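Local atomic coordinates of staphylococcal enterotoxin-like toxin (Staphylococcus aureus, PDB entry 4DXF), a protein that probably binds sialylated host glycans, as a staphylococcal superantigen-like protein with carbohydrate-binding activity that is thought to interfere with host immune defence. Residues G35-K40 against K66-G71; T42-M47 against K57-G62; G96-N101 against I131-I136; I164-K169 against T194-I199. One frame throughout, in Å; residues are numbered along the deposited sequence.

Overall arrangement
Contacts 1 and 2 belong to one sheet of the OB-fold, where strands 33-37 and 46-49 are neighbours; their centres lie 9 Å apart, and Arg45 of contact 2 reaches Tyr68 of contact 1. Contact 2 is the buried one, mostly aliphatic and aromatic around a hairpin, whereas contact 1 frays into exposed lysine and glutamate side chains. Contact 3 crosses between the OB-fold and the beta-grasp domain and is the polar, hydrated exception. Contact 4 is a strand pair of the beta-grasp domain, with isoleucines on the inner side and charged groups outside. Ile131 and Ile136 pack on Ile196, joining contacts 3 and 4, whose centres are 15 Å apart.

Contact 1 (G35-K40 against K66-G71); sequences GIILKK and KKYGEG
Ile37 and Gly71 face each other as an antiparallel hydrogen-bonded pair, and both of their backbone bonds are short. Ile37 N gives its hydrogen to Gly71 O at 2.8 Å with an angle of 168° at the hydrogen. The return bond, from Gly71 N to Ile37 O, is also 2.8 Å. Gly71 takes up a positive phi (119°), a backbone conformation that favours glycine.

The Ile37 side chain fills the tight part. With CG1 anti to the carbonyl carbon (chi1 -60°), its CD1 reaches Tyr68 CB at 3.5 Å and lies 3.6 Å from Gly69 O. The two side chains cross at about a right angle, the methyl approaching the tyrosine at its root. Behind this, Ile37 also packs on Met47 and Leu60, and His73 meets the Tyr68 ring edge-to-face.

Toward Lys39 the contact thins out. The extended Glu70 side chain lays CG 3.6 Å from Ile37 O, and its OE2 stands 4.0 Å from Lys39 CA, among exposed residues. After the short loop that follows helix 64-67, the Ile37-Gly71 bridge opens edge strand 71-74 alongside strand 33-37, and the pairing goes on through Gly35 and His73, in the OB-fold sheet of the superantigen-like family.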
loop_
_atom_site.group_PDB
_atom_site.type_symbol
_atom_site.label_atom_id
_atom_site.label_comp_id
_atom_site.label_asym_id
_atom_site.label_seq_id
_atom_site.Cartn_x
_atom_site.Cartn_y
_atom_site.Cartn_z
ATOM N N GLY A 35 -12.166 -14.579 3.497
ATOM C CA GLY A 35 -10.946 -14.870 4.287
ATOM C C GLY A 35 -11.285 -15.852 5.394
ATOM O O GLY A 35 -12.368 -15.743 5.980
ATOM N N ILE A 36 -10.340 -16.757 5.681
ATOM C CA ILE A 36 -10.544 -17.781 6.702
ATOM C C ILE A 36 -9.429 -17.628 7.731
ATOM O O ILE A 36 -8.279 -17.697 7.362
ATOM C CB ILE A 36 -10.452 -19.140 6.005
ATOM C CG1 ILE A 36 -11.676 -19.354 5.055
ATOM C CG2 ILE A 36 -10.399 -20.320 6.994
ATOM C CD1 ILE A 36 -11.426 -20.502 4.034
ATOM N N ILE A 37 -9.792 -17.484 9.005
ATOM C CA ILE A 37 -8.791 -17.368 10.082
ATOM C C ILE A 37 -8.931 -18.577 10.989
ATOM O O ILE A 37 -10.016 -18.835 11.509
ATOM C CB ILE A 37 -8.946 -16.102 10.843
ATOM C CG1 ILE A 37 -8.762 -14.878 9.902
ATOM C CG2 ILE A 37 -7.895 -16.053 12.005
ATOM C CD1 ILE A 37 -9.256 -13.619 10.447
ATOM N N LEU A 38 -7.850 -19.322 11.090
ATOM C CA LEU A 38 -7.798 -20.545 11.886
ATOM C C LEU A 38 -7.219 -20.270 13.254
ATOM O O LEU A 38 -7.062 -19.133 13.661
ATOM C CB LEU A 38 -6.912 -21.549 11.171
ATOM C CG LEU A 38 -7.206 -21.870 9.710
ATOM C CD1 LEU A 38 -6.098 -22.725 9.167
ATOM C CD2 LEU A 38 -8.569 -22.551 9.562
ATOM N N LYS A 39 -6.864 -21.331 13.969
ATOM C CA LYS A 39 -6.322 -21.206 15.330
ATOM C C LYS A 39 -4.930 -20.536 15.285
ATOM O O LYS A 39 -4.117 -20.883 14.416
ATOM C CB LYS A 39 -6.208 -22.650 15.854
ATOM C CG LYS A 39 -5.835 -22.847 17.320
ATOM C CD LYS A 39 -5.595 -24.347 17.532
ATOM C CE LYS A 39 -6.936 -25.097 17.481
ATOM N NZ LYS A 39 -6.861 -26.478 18.073
ATOM N N LYS A 40 -4.638 -19.597 16.193
ATOM C CA LYS A 40 -3.256 -19.007 16.257
ATOM C C LYS A 40 -2.142 -20.073 16.377
ATOM O O LYS A 40 -2.247 -21.016 17.174
ATOM C CB LYS A 40 -3.159 -17.990 17.394
ATOM C CG LYS A 40 -1.806 -17.255 17.578
ATOM C CD LYS A 40 -1.979 -16.267 18.749
ATOM C CE LYS A 40 -0.668 -16.031 19.491
ATOM N NZ LYS A 40 0.195 -15.100 18.714
ATOM N N LYS A 66 -7.294 -7.295 16.112
ATOM C CA LYS A 66 -8.554 -7.241 16.904
ATOM C C LYS A 66 -9.758 -7.184 16.001
ATOM O O LYS A 66 -10.858 -7.554 16.411
ATOM C CB LYS A 66 -8.627 -5.995 17.802
ATOM C CG LYS A 66 -7.857 -6.070 19.115
ATOM C CD LYS A 66 -7.722 -4.639 19.707
ATOM C CE LYS A 66 -6.946 -4.581 21.038
ATOM N NZ LYS A 66 -5.653 -5.295 20.911
ATOM N N LYS A 67 -9.562 -6.703 14.774
ATOM C CA LYS A 67 -10.663 -6.460 13.860
ATOM C C LYS A 67 -11.263 -7.776 13.379
ATOM O O LYS A 67 -12.482 -7.876 13.214
ATOM C CB LYS A 67 -10.146 -5.668 12.643
ATOM C CG LYS A 67 -11.246 -5.181 11.683
ATOM C CD LYS A 67 -10.657 -4.203 10.640
ATOM C CE LYS A 67 -11.686 -3.767 9.613
ATOM N NZ LYS A 67 -11.167 -2.607 8.744
ATOM N N TYR A 68 -10.419 -8.773 13.133
ATOM C CA TYR A 68 -10.872 -10.059 12.562
ATOM C C TYR A 68 -10.659 -11.276 13.479
ATOM O O TYR A 68 -9.533 -11.781 13.586
ATOM C CB TYR A 68 -10.193 -10.382 11.227
ATOM C CG TYR A 68 -10.371 -9.317 10.201
ATOM C CD1 TYR A 68 -11.547 -9.217 9.472
ATOM C CD2 TYR A 68 -9.333 -8.416 9.943
ATOM C CE1 TYR A 68 -11.702 -8.191 8.483
ATOM C CE2 TYR A 68 -9.490 -7.382 9.023
ATOM C CZ TYR A 68 -10.657 -7.314 8.253
ATOM O OH TYR A 68 -10.820 -6.291 7.324
ATOM N N GLY A 69 -11.755 -11.772 14.073
ATOM C CA GLY A 69 -11.699 -12.972 14.912
ATOM C C GLY A 69 -11.611 -14.279 14.158
ATOM O O GLY A 69 -11.728 -14.310 12.927
ATOM N N GLU A 70 -11.415 -15.383 14.888
ATOM C CA GLU A 70 -11.345 -16.689 14.302
ATOM C C GLU A 70 -12.587 -16.964 13.441
ATOM O O GLU A 70 -13.657 -16.579 13.826
ATOM C CB GLU A 70 -11.280 -17.755 15.431
ATOM C CG GLU A 70 -11.239 -19.171 14.874
ATOM C CD GLU A 70 -11.126 -20.257 15.934
ATOM O OE1 GLU A 70 -12.123 -20.977 16.154
ATOM O OE2 GLU A 70 -10.061 -20.392 16.550
ATOM N N GLY A 71 -12.420 -17.605 12.291
ATOM C CA GLY A 71 -13.559 -18.028 11.481
ATOM C C GLY A 71 -13.555 -17.378 10.107
ATOM O O GLY A 71 -12.480 -17.038 9.558
#

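Contact 2 (T42-M47 against K57-G62); sequences TTIRFM and KIALVG
Leu60 and Arg45 meet through backbone and side chain together. Leu60 N donates to Arg45 O at 2.9 Å, nearly straight at 167°, while Leu60 CD1 lies over one face of the guanidinium, offset toward its rim, and 4.0 Å from Arg45 CB. The other leucine methyl, CD2, packs against Met47 CB at 4.0 Å, so that Leu60 reaches both Arg45 and Met47. Beyond it, Met47 and Ile58 exchange two backbone bonds as an antiparallel hydrogen-bonded pair.

Phe46 and Ala59 form the adjoining non-hydrogen-bonded pair. With its CG anti to the carbonyl carbon (chi1 -62°), Phe46 lays its ring along the opposite chain, edge to the backbone, with CD1 3.6 Å from Ala59 N. Ala59 CB is shared: Ile44 CD1 touches it at 3.6 Å and Phe46 CE1 at 3.9 Å. These pairings define the beta hairpin of strands 46-49 and 56-59, a central element of the OB-fold sheet. Next to the Arg45-Leu60 bond a water joins the two chains, accepting from Arg45 N and donating to Leu60 O at 2.6 Å.

In the next shell, Arg45 is held by a salt bridge from NH1 to Asp65 and a hydrogen bond from NH2 to Tyr68 O, two partners that fix the guanidinium whose face Leu60 covers. Tyr87 meets the Phe46 ring edge-to-face, and Trp41 meets it with the ring planes at about 25°. On the side of Met47 and Ile58, Ile97 packs against both Ile58 and Leu60.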
loop_
_atom_site.group_PDB
_atom_site.type_symbol
_atom_site.label_atom_id
_atom_site.label_comp_id
_atom_site.label_asym_id
_atom_site.label_seq_id
_atom_site.Cartn_x
_atom_site.Cartn_y
_atom_site.Cartn_z
ATOM N N THR A 42 1.457 -18.993 15.745
ATOM C CA THR A 42 2.743 -18.313 15.949
ATOM C C THR A 42 2.569 -16.981 16.605
ATOM O O THR A 42 1.580 -16.710 17.279
ATOM C CB THR A 42 3.629 -18.186 14.663
ATOM O OG1 THR A 42 4.047 -19.478 14.244
ATOM C CG2 THR A 42 4.902 -17.410 14.932
ATOM N N THR A 43 3.569 -16.140 16.424
ATOM C CA THR A 43 3.590 -14.872 17.094
ATOM C C THR A 43 2.589 -13.929 16.456
ATOM O O THR A 43 2.356 -12.832 16.954
ATOM C CB THR A 43 5.029 -14.303 17.132
ATOM O OG1 THR A 43 5.626 -14.447 15.834
ATOM C CG2 THR A 43 5.864 -15.111 18.176
ATOM N N ILE A 44 1.988 -14.357 15.338
ATOM C CA ILE A 44 0.845 -13.594 14.778
ATOM C C ILE A 44 -0.113 -14.492 14.057
ATOM O O ILE A 44 0.185 -15.635 13.745
ATOM C CB ILE A 44 1.229 -12.411 13.828
ATOM C CG1 ILE A 44 1.992 -12.919 12.612
ATOM C CG2 ILE A 44 1.919 -11.243 14.648
ATOM C CD1 ILE A 44 2.161 -11.843 11.566
ATOM N N ARG A 45 -1.243 -13.896 13.745
ATOM C CA ARG A 45 -2.337 -14.565 13.088
ATOM C C ARG A 45 -2.402 -14.131 11.617
ATOM O O ARG A 45 -1.846 -13.070 11.236
ATOM C CB ARG A 45 -3.607 -14.154 13.818
ATOM C CG ARG A 45 -3.625 -14.803 15.253
ATOM C CD ARG A 45 -4.683 -14.189 16.052
ATOM N NE ARG A 45 -6.046 -14.407 15.539
ATOM C CZ ARG A 45 -6.881 -13.434 15.138
ATOM N NH1 ARG A 45 -6.515 -12.137 15.115
ATOM N NH2 ARG A 45 -8.105 -13.758 14.720
ATOM N N PHE A 46 -3.077 -14.972 10.833
ATOM C CA PHE A 46 -3.152 -14.846 9.374
ATOM C C PHE A 46 -4.599 -14.959 8.948
ATOM O O PHE A 46 -5.391 -15.653 9.572
ATOM C CB PHE A 46 -2.336 -15.878 8.645
ATOM C CG PHE A 46 -0.835 -15.788 8.947
ATOM C CD1 PHE A 46 -0.046 -14.840 8.318
ATOM C CD2 PHE A 46 -0.258 -16.637 9.884
ATOM C CE1 PHE A 46 1.340 -14.706 8.601
ATOM C CE2 PHE A 46 1.126 -16.520 10.192
ATOM C CZ PHE A 46 1.909 -15.566 9.533
ATOM N N MET A 47 -4.930 -14.206 7.924
ATOM C CA MET A 47 -6.178 -14.416 7.164
ATOM C C MET A 47 -5.796 -15.186 5.897
ATOM O O MET A 47 -4.963 -14.726 5.084
ATOM C CB MET A 47 -6.850 -13.047 6.827
ATOM C CG MET A 47 -8.166 -13.306 5.952
ATOM S SD MET A 47 -9.035 -11.861 5.555
ATOM C CE MET A 47 -9.765 -11.360 7.050
ATOM N N LYS A 57 -1.407 -16.387 2.659
ATOM C CA LYS A 57 -1.441 -16.102 4.082
ATOM C C LYS A 57 -1.240 -14.633 4.309
ATOM O O LYS A 57 -0.120 -14.111 4.071
ATOM C CB LYS A 57 -0.288 -16.841 4.787
ATOM C CG LYS A 57 -0.318 -18.364 4.591
ATOM C CD LYS A 57 -0.781 -19.039 5.827
ATOM C CE LYS A 57 -0.803 -20.518 5.469
ATOM N NZ LYS A 57 -2.119 -21.005 5.811
ATOM N N ILE A 58 -2.249 -13.958 4.788
ATOM C CA ILE A 58 -2.199 -12.510 4.953
ATOM C C ILE A 58 -1.988 -12.145 6.426
ATOM O O ILE A 58 -2.899 -12.256 7.303
ATOM C CB ILE A 58 -3.471 -11.740 4.368
ATOM C CG1 ILE A 58 -3.863 -12.203 2.932
ATOM C CG2 ILE A 58 -3.420 -10.134 4.533
ATOM C CD1 ILE A 58 -2.706 -11.979 1.849
ATOM N N ALA A 59 -0.760 -11.672 6.749
ATOM C CA ALA A 59 -0.554 -11.236 8.126
ATOM C C ALA A 59 -1.484 -10.206 8.729
ATOM O O ALA A 59 -1.744 -9.114 8.175
ATOM C CB ALA A 59 0.977 -10.822 8.344
ATOM N N LEU A 60 -2.018 -10.518 9.917
ATOM C CA LEU A 60 -2.890 -9.584 10.618
ATOM C C LEU A 60 -2.073 -8.713 11.583
ATOM O O LEU A 60 -1.711 -9.140 12.691
ATOM C CB LEU A 60 -3.997 -10.306 11.362
ATOM C CG LEU A 60 -4.791 -11.201 10.377
ATOM C CD1 LEU A 60 -5.735 -12.214 11.086
ATOM C CD2 LEU A 60 -5.633 -10.282 9.446
ATOM N N VAL A 61 -1.757 -7.511 11.121
ATOM C CA VAL A 61 -0.884 -6.600 11.860
ATOM C C VAL A 61 -1.686 -5.404 12.217
ATOM O O VAL A 61 -2.808 -5.209 11.699
ATOM C CB VAL A 61 0.376 -6.199 11.037
ATOM C CG1 VAL A 61 1.234 -7.413 10.773
ATOM C CG2 VAL A 61 -0.062 -5.494 9.702
ATOM N N GLY A 62 -1.149 -4.579 13.127
ATOM C CA GLY A 62 -1.795 -3.379 13.543
ATOM C C GLY A 62 -3.216 -3.611 14.004
ATOM O O GLY A 62 -3.483 -4.554 14.811
HETATM O O HOH W 1 -1.978 -11.075 14.472
#

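Contact 3 (G96-N101 against I131-I136); sequences GITKSN and ITKEQI
The seam between the OB-fold and beta-grasp domains of the superantigen fold is bridged here mostly by side chains bonding to backbone, with one side-chain pair and waters, and without strand pairing. Asn101 grips the turn ahead of strand 135-137 with both ends of its amide. Its OD1 accepts from Glu134 N at 2.9 Å, along a nearly straight bond (177°), and its ND2 donates to Thr132 O at 2.9 Å, the acceptor lying in the amide plane. One accepted and one donated bond, both made to the same turn, fix the amide's rotation.

Gln135, extended beyond CG, brings OE1 to Lys99 N at 3.0 Å; the donor is tilted 34° from the carbonyl plane. Lys133 curls back through bends at chi3 and chi4 to donate from NZ to Thr98 OG1 at 2.7 Å. The same ammonium has a salt bridge to Asp77 and a weak bond to Gln135 O, so this buried charge is probably well compensated. One water accepts from Lys133 NZ and Gln135 N, both at 3.0 Å, and a second links Ser100 O to Glu134 OE1, which also bonds Ser102.

Strand 76-80 pairs with strand 92-99 behind Thr98, strand 190-192 touches Thr98 and Gln135, and helix 138-153 packs on Lys133 and Ile136.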
loop_
_atom_site.group_PDB
_atom_site.type_symbol
_atom_site.label_atom_id
_atom_site.label_comp_id
_atom_site.label_asym_id
_atom_site.label_seq_id
_atom_site.Cartn_x
_atom_site.Cartn_y
_atom_site.Cartn_z
ATOM N N GLY A 96 -3.310 -4.788 4.066
ATOM C CA GLY A 96 -3.916 -4.565 2.747
ATOM C C GLY A 96 -5.332 -5.112 2.666
ATOM O O GLY A 96 -5.860 -5.272 1.560
ATOM N N ILE A 97 -5.933 -5.402 3.826
ATOM C CA ILE A 97 -7.347 -6.007 3.791
ATOM C C ILE A 97 -8.327 -4.949 3.920
ATOM O O ILE A 97 -8.226 -4.104 4.867
ATOM C CB ILE A 97 -7.550 -7.005 4.978
ATOM C CG1 ILE A 97 -6.480 -8.052 4.921
ATOM C CG2 ILE A 97 -8.960 -7.655 4.844
ATOM C CD1 ILE A 97 -6.326 -8.898 6.212
ATOM N N THR A 98 -9.366 -4.949 3.017
ATOM C CA THR A 98 -10.350 -3.911 3.048
ATOM C C THR A 98 -11.771 -4.586 2.797
ATOM O O THR A 98 -11.797 -5.706 2.421
ATOM C CB THR A 98 -10.205 -2.867 1.898
ATOM O OG1 THR A 98 -10.116 -3.480 0.650
ATOM C CG2 THR A 98 -8.844 -2.032 2.126
ATOM N N LYS A 99 -12.802 -3.835 3.048
ATOM C CA LYS A 99 -14.182 -4.222 2.727
ATOM C C LYS A 99 -14.422 -4.034 1.231
ATOM O O LYS A 99 -14.115 -3.023 0.662
ATOM C CB LYS A 99 -15.188 -3.360 3.485
ATOM C CG LYS A 99 -16.632 -3.916 3.333
ATOM C CD LYS A 99 -17.535 -3.464 4.514
ATOM C CE LYS A 99 -18.295 -2.143 4.223
ATOM N NZ LYS A 99 -19.599 -2.348 3.477
ATOM N N SER A 100 -15.024 -5.035 0.605
ATOM C CA SER A 100 -15.356 -4.962 -0.825
ATOM C C SER A 100 -16.357 -3.816 -1.098
ATOM O O SER A 100 -17.130 -3.429 -0.247
ATOM C CB SER A 100 -15.998 -6.319 -1.255
ATOM O OG SER A 100 -15.186 -7.445 -0.958
ATOM N N ASN A 101 -16.323 -3.275 -2.300
ATOM C CA ASN A 101 -17.244 -2.238 -2.733
ATOM C C ASN A 101 -18.702 -2.702 -2.525
ATOM O O ASN A 101 -18.984 -3.880 -2.679
ATOM C CB ASN A 101 -17.049 -2.048 -4.221
ATOM C CG ASN A 101 -15.832 -1.159 -4.527
ATOM O OD1 ASN A 101 -15.109 -0.786 -3.608
ATOM N ND2 ASN A 101 -15.628 -0.835 -5.769
ATOM N N ILE A 131 -9.161 6.048 -8.554
ATOM C CA ILE A 131 -9.632 5.343 -7.368
ATOM C C ILE A 131 -10.899 4.564 -7.736
ATOM O O ILE A 131 -11.876 5.208 -8.182
ATOM C CB ILE A 131 -9.961 6.339 -6.263
ATOM C CG1 ILE A 131 -8.611 6.964 -5.808
ATOM C CG2 ILE A 131 -10.732 5.680 -5.076
ATOM C CD1 ILE A 131 -8.769 8.260 -5.039
ATOM N N THR A 132 -10.849 3.257 -7.538
ATOM C CA THR A 132 -11.991 2.366 -7.935
ATOM C C THR A 132 -12.584 1.610 -6.749
ATOM O O THR A 132 -13.548 0.832 -6.877
ATOM C CB THR A 132 -11.558 1.390 -9.021
ATOM O OG1 THR A 132 -10.487 0.539 -8.556
ATOM C CG2 THR A 132 -11.128 2.177 -10.294
ATOM N N LYS A 133 -12.054 1.907 -5.578
ATOM C CA LYS A 133 -12.394 1.256 -4.335
ATOM C C LYS A 133 -12.954 2.177 -3.287
ATOM O O LYS A 133 -12.428 3.264 -2.996
ATOM C CB LYS A 133 -11.208 0.442 -3.776
ATOM C CG LYS A 133 -11.122 -1.003 -4.278
ATOM C CD LYS A 133 -9.834 -1.705 -3.835
ATOM C CE LYS A 133 -9.765 -2.085 -2.291
ATOM N NZ LYS A 133 -11.146 -2.645 -1.697
ATOM N N GLU A 134 -14.051 1.719 -2.681
ATOM C CA GLU A 134 -14.749 2.415 -1.625
ATOM C C GLU A 134 -13.860 2.596 -0.400
ATOM O O GLU A 134 -13.816 3.668 0.221
ATOM C CB GLU A 134 -16.015 1.615 -1.208
ATOM C CG GLU A 134 -17.052 2.517 -0.818
ATOM C CD GLU A 134 -18.464 1.913 -0.849
ATOM O OE1 GLU A 134 -18.643 0.678 -0.902
ATOM O OE2 GLU A 134 -19.380 2.732 -0.835
ATOM N N GLN A 135 -13.148 1.526 -0.081
ATOM C CA GLN A 135 -12.278 1.554 1.072
ATOM C C GLN A 135 -10.914 1.043 0.555
ATOM O O GLN A 135 -10.828 0.001 -0.030
ATOM C CB GLN A 135 -12.801 0.619 2.123
ATOM C CG GLN A 135 -12.094 0.836 3.441
ATOM C CD GLN A 135 -12.589 -0.074 4.538
ATOM O OE1 GLN A 135 -12.307 -1.254 4.537
ATOM N NE2 GLN A 135 -13.318 0.476 5.467
ATOM N N ILE A 136 -9.840 1.782 0.814
ATOM C CA ILE A 136 -8.549 1.420 0.294
ATOM C C ILE A 136 -7.553 1.471 1.454
ATOM O O ILE A 136 -7.687 2.367 2.319
ATOM C CB ILE A 136 -8.153 2.433 -0.829
ATOM C CG1 ILE A 136 -6.850 1.984 -1.489
ATOM C CG2 ILE A 136 -8.233 3.910 -0.353
ATOM C CD1 ILE A 136 -6.619 2.688 -2.744
HETATM O O HOH W 2 -13.665 -1.146 -1.281
HETATM O O HOH W 3 -17.237 -0.602 1.068
#

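Contact 4 (I164-K169 against T194-I199); sequences IVIKMK and TNIDNI
Asp197, its chi1 of -168° carrying CG opposite the backbone N, holds its carboxylate out to Lys169, whose chain stays extended until a bend at chi4 (-46°) turns NZ to it. The salt bridge from Lys169 NZ to Asp197 OD1 is 3.0 Å long and uses the oxygen's anti lone pair. The other oxygen, OD2, takes Asn198 ND2 at 2.9 Å from above the carboxylate plane.

Asp197 and Asn198 both oppose Lys167 in a classic beta bulge. Lys167 O accepts from Asp197 N at 2.8 Å and, weakly, from Asn198 N at 3.4 Å, while Lys167 N donates to Asn198 O. After the bulge the register has moved by one, and Lys169 N closes the pair with a short bond to Asn195 O (2.6 Å, 173°).

Isoleucines make up the other side: Ile166 CG2 meets Ile196 CG2 at 3.8 Å, and the Ile166 and Ile199 side chains lie side by side, CD1 of the first 4.0 Å from CG1 of the second. Met168 crosses over with SD 3.9 Å from Ile196 CG1.

In the beta-grasp sheet, strand 196-203 lies between strands 107-116 and 162-168, and strand 173-177 flanks the latter; helix 138-153 covers the isoleucine side through Leu141 and Leu145.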
loop_
_atom_site.group_PDB
_atom_site.type_symbol
_atom_site.label_atom_id
_atom_site.label_comp_id
_atom_site.label_asym_id
_atom_site.label_seq_id
_atom_site.Cartn_x
_atom_site.Cartn_y
_atom_site.Cartn_z
ATOM N N ILE A 164 4.983 11.414 0.795
ATOM C CA ILE A 164 3.711 11.510 0.127
ATOM C C ILE A 164 2.607 11.875 1.181
ATOM O O ILE A 164 2.615 11.324 2.317
ATOM C CB ILE A 164 3.368 10.152 -0.425
ATOM C CG1 ILE A 164 4.286 9.714 -1.584
ATOM C CG2 ILE A 164 1.857 10.147 -0.828
ATOM C CD1 ILE A 164 4.351 8.198 -1.563
ATOM N N VAL A 165 1.729 12.806 0.842
ATOM C CA VAL A 165 0.654 13.192 1.730
ATOM C C VAL A 165 -0.682 13.058 0.994
ATOM O O VAL A 165 -0.916 13.675 -0.085
ATOM C CB VAL A 165 0.814 14.663 2.321
ATOM C CG1 VAL A 165 -0.359 15.073 3.336
ATOM C CG2 VAL A 165 2.246 14.907 2.904
ATOM N N ILE A 166 -1.552 12.268 1.627
ATOM C CA ILE A 166 -2.886 12.022 1.068
ATOM C C ILE A 166 -3.819 12.966 1.783
ATOM O O ILE A 166 -3.968 12.886 3.007
ATOM C CB ILE A 166 -3.349 10.561 1.338
ATOM C CG1 ILE A 166 -2.331 9.473 0.978
ATOM C CG2 ILE A 166 -4.752 10.240 0.671
ATOM C CD1 ILE A 166 -1.907 9.378 -0.525
ATOM N N LYS A 167 -4.433 13.883 1.049
ATOM C CA LYS A 167 -5.264 14.896 1.683
ATOM C C LYS A 167 -6.705 14.492 1.528
ATOM O O LYS A 167 -7.145 14.295 0.419
ATOM C CB LYS A 167 -5.045 16.298 1.074
ATOM C CG LYS A 167 -3.577 16.756 1.392
ATOM C CD LYS A 167 -3.241 18.108 0.783
ATOM C CE LYS A 167 -3.133 19.186 1.850
ATOM N NZ LYS A 167 -3.436 20.510 1.219
ATOM N N MET A 168 -7.405 14.394 2.656
ATOM C CA MET A 168 -8.805 13.970 2.690
ATOM C C MET A 168 -9.800 15.132 2.530
ATOM O O MET A 168 -9.551 16.243 3.022
ATOM C CB MET A 168 -9.009 13.241 4.004
ATOM C CG MET A 168 -8.022 12.041 4.178
ATOM S SD MET A 168 -7.975 10.888 2.776
ATOM C CE MET A 168 -9.542 9.938 3.001
ATOM N N LYS A 169 -10.922 14.876 1.847
ATOM C CA LYS A 169 -11.995 15.882 1.620
ATOM C C LYS A 169 -12.535 16.389 2.954
ATOM O O LYS A 169 -12.870 17.588 3.113
ATOM C CB LYS A 169 -13.163 15.300 0.800
ATOM C CG LYS A 169 -12.986 15.402 -0.697
ATOM C CD LYS A 169 -14.037 14.582 -1.382
ATOM C CE LYS A 169 -13.679 14.381 -2.810
ATOM N NZ LYS A 169 -13.231 15.682 -3.396
ATOM N N THR A 194 -13.383 7.216 -1.532
ATOM C CA THR A 194 -14.213 8.279 -2.068
ATOM C C THR A 194 -13.933 9.687 -1.494
ATOM O O THR A 194 -14.297 10.692 -2.104
ATOM C CB THR A 194 -15.758 7.907 -1.905
ATOM O OG1 THR A 194 -16.188 8.127 -0.552
ATOM C CG2 THR A 194 -15.971 6.426 -2.209
ATOM N N ASN A 195 -13.286 9.731 -0.328
ATOM C CA ASN A 195 -12.988 10.935 0.389
ATOM C C ASN A 195 -11.560 11.480 0.146
ATOM O O ASN A 195 -11.221 12.542 0.658
ATOM C CB ASN A 195 -13.187 10.689 1.898
ATOM C CG ASN A 195 -13.437 11.975 2.677
ATOM O OD1 ASN A 195 -12.567 12.447 3.438
ATOM N ND2 ASN A 195 -14.629 12.589 2.445
ATOM N N ILE A 196 -10.744 10.772 -0.631
ATOM C CA ILE A 196 -9.426 11.335 -0.998
ATOM C C ILE A 196 -9.660 12.558 -1.902
ATOM O O ILE A 196 -10.353 12.480 -2.920
ATOM C CB ILE A 196 -8.556 10.279 -1.687
ATOM C CG1 ILE A 196 -8.252 9.145 -0.702
ATOM C CG2 ILE A 196 -7.225 10.875 -2.197
ATOM C CD1 ILE A 196 -7.614 7.871 -1.372
ATOM N N ASP A 197 -9.049 13.672 -1.537
ATOM C CA ASP A 197 -9.186 14.855 -2.326
ATOM C C ASP A 197 -8.050 15.029 -3.363
ATOM O O ASP A 197 -8.299 15.060 -4.586
ATOM C CB ASP A 197 -9.258 16.052 -1.395
ATOM C CG ASP A 197 -9.684 17.281 -2.122
ATOM O OD1 ASP A 197 -10.670 17.219 -2.915
ATOM O OD2 ASP A 197 -8.999 18.283 -1.942
ATOM N N ASN A 198 -6.821 15.121 -2.854
ATOM C CA ASN A 198 -5.596 15.293 -3.677
ATOM C C ASN A 198 -4.391 14.728 -2.907
ATOM O O ASN A 198 -4.432 14.462 -1.675
ATOM C CB ASN A 198 -5.355 16.752 -4.147
ATOM C CG ASN A 198 -5.054 17.698 -3.005
ATOM O OD1 ASN A 198 -3.893 17.944 -2.642
ATOM N ND2 ASN A 198 -6.102 18.199 -2.394
ATOM N N ILE A 199 -3.303 14.575 -3.654
ATOM C CA ILE A 199 -2.147 13.887 -3.137
ATOM C C ILE A 199 -0.983 14.850 -3.435
ATOM O O ILE A 199 -0.910 15.346 -4.565
ATOM C CB ILE A 199 -1.972 12.557 -3.849
ATOM C CG1 ILE A 199 -3.159 11.651 -3.540
ATOM C CG2 ILE A 199 -0.655 11.877 -3.401
ATOM C CD1 ILE A 199 -3.128 10.393 -4.263
#